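Side-chain contact in thioesterase domain-containing protein (Pseudomonas aeruginosa, PDB 1ZKI), which adopts the hotdog fold of the thioesterases and probably hydrolyses acyl-CoA thioesters: residues Pro24-Leu27 and Ala32-Arg35. Sequence-based numbering, arbitrary orientation.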
loop_
_atom_site.group_PDB
_atom_site.type_symbol
_atom_site.label_atom_id
_atom_site.label_comp_id
_atom_site.label_asym_id
_atom_site.label_seq_id
_atom_site.Cartn_x
_atom_site.Cartn_y
_atom_site.Cartn_z
ATOM N N PRO A 24 -11.476 -15.354 -11.056
ATOM C CA PRO A 24 -11.821 -13.943 -11.317
ATOM C C PRO A 24 -13.300 -13.689 -11.052
ATOM O O PRO A 24 -14.129 -14.548 -11.375
ATOM C CB PRO A 24 -11.520 -13.770 -12.814
ATOM C CG PRO A 24 -10.490 -14.847 -13.109
ATOM C CD PRO A 24 -10.923 -16.011 -12.264
ATOM N N VAL A 25 -13.611 -12.539 -10.451
ATOM C CA VAL A 25 -14.989 -12.163 -10.104
ATOM C C VAL A 25 -15.478 -10.999 -10.964
ATOM O O VAL A 25 -16.579 -11.061 -11.540
ATOM C CB VAL A 25 -15.114 -11.778 -8.596
ATOM C CG1 VAL A 25 -16.520 -11.258 -8.274
ATOM C CG2 VAL A 25 -14.813 -12.979 -7.721
ATOM N N SER A 26 -14.678 -9.936 -11.052
ATOM C CA SER A 26 -15.069 -8.761 -11.833
ATOM C C SER A 26 -13.873 -7.920 -12.254
ATOM O O SER A 26 -12.779 -8.062 -11.714
ATOM C CB SER A 26 -16.048 -7.888 -11.048
ATOM O OG SER A 26 -15.440 -7.373 -9.880
ATOM N N LEU A 27 -14.112 -7.054 -13.227
ATOM C CA LEU A 27 -13.132 -6.079 -13.696
ATOM C C LEU A 27 -13.829 -4.748 -13.910
ATOM O O LEU A 27 -14.966 -4.704 -14.403
ATOM C CB LEU A 27 -12.556 -6.494 -15.041
ATOM C CG LEU A 27 -11.833 -7.818 -15.236
ATOM C CD1 LEU A 27 -11.606 -8.009 -16.710
ATOM C CD2 LEU A 27 -10.519 -7.798 -14.500
ATOM N N ALA A 32 -9.840 -4.785 -10.295
ATOM C CA ALA A 32 -10.233 -6.178 -10.459
ATOM C C ALA A 32 -10.522 -6.821 -9.120
ATOM O O ALA A 32 -9.999 -6.383 -8.093
ATOM C CB ALA A 32 -9.140 -6.957 -11.202
ATOM N N GLU A 33 -11.366 -7.848 -9.137
ATOM C CA GLU A 33 -11.635 -8.639 -7.946
ATOM C C GLU A 33 -11.494 -10.108 -8.301
ATOM O O GLU A 33 -11.994 -10.553 -9.337
ATOM C CB GLU A 33 -13.038 -8.373 -7.372
ATOM C CG GLU A 33 -13.323 -9.220 -6.109
ATOM C CD GLU A 33 -14.612 -8.854 -5.382
ATOM O OE1 GLU A 33 -15.214 -7.797 -5.691
ATOM O OE2 GLU A 33 -15.027 -9.637 -4.492
ATOM N N VAL A 34 -10.824 -10.843 -7.419
ATOM C CA VAL A 34 -10.612 -12.286 -7.573
ATOM C C VAL A 34 -10.952 -12.974 -6.244
ATOM O O VAL A 34 -10.665 -12.414 -5.178
ATOM C CB VAL A 34 -9.128 -12.560 -7.994
ATOM C CG1 VAL A 34 -8.824 -14.037 -8.055
ATOM C CG2 VAL A 34 -8.804 -11.879 -9.338
ATOM N N ARG A 35 -11.560 -14.162 -6.297
ATOM C CA ARG A 35 -11.884 -14.907 -5.071
ATOM C C ARG A 35 -10.997 -16.134 -4.967
ATOM O O ARG A 35 -10.516 -16.647 -5.988
ATOM C CB ARG A 35 -13.372 -15.308 -5.026
ATOM C CG ARG A 35 -13.790 -16.286 -6.080
ATOM C CD ARG A 35 -15.298 -16.627 -6.006
ATOM N NE ARG A 35 -15.645 -17.513 -4.883
ATOM C CZ ARG A 35 -15.584 -18.844 -4.908
ATOM N NH1 ARG A 35 -15.929 -19.549 -3.828
ATOM N NH2 ARG A 35 -15.165 -19.493 -6.002
HETATM O O HOH W 1 -17.169 -7.628 -7.816
#
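Val25 and Ser26 of strand 23-27 both face Glu33 of strand 31-37, a classic beta bulge in an antiparallel hairpin at one edge of the hotdog sheet, the two short segments running at 170° with axes 4.4 Å apart. Glu33 O accepts both amides of the bulge from the same face of its carbonyl plane, Val25 N at 2.8 Å and Ser26 N at 3.2 Å, while Glu33 N returns a bond to Ser26 O. Because the bulge breaks the alternation of the strand, Val25 points toward the neighbouring strand rather than to either face. Its CG2, anti to the carbonyl carbon, lies 3.7 Å from Arg35 N and packs on the aliphatic base of Arg35, the two side chains crossing at about a right angle. Arginine suits this place because its methylenes meet the valine while its guanidinium reaches salt bridges with Asp23 and Glu93. On the face carrying Ala32 and Val34, which pack on helix 51-70, the end of Leu27 reaches across, its CD2 3.7 Å from Ala32 CB; the small methyl touches both the leucine and, through Leu64, the helix. On the other face Ser26 and Glu33 bring polar groups together. Glu33 stretches out, CG anti to the backbone N (chi1 180°), and its OE2 pairs with Arg95. Its other oxygen is linked to the serine hydroxyl by one water, which donates to Glu33 OE1 at 2.9 Å and lies 2.7 Å from Ser26 OG.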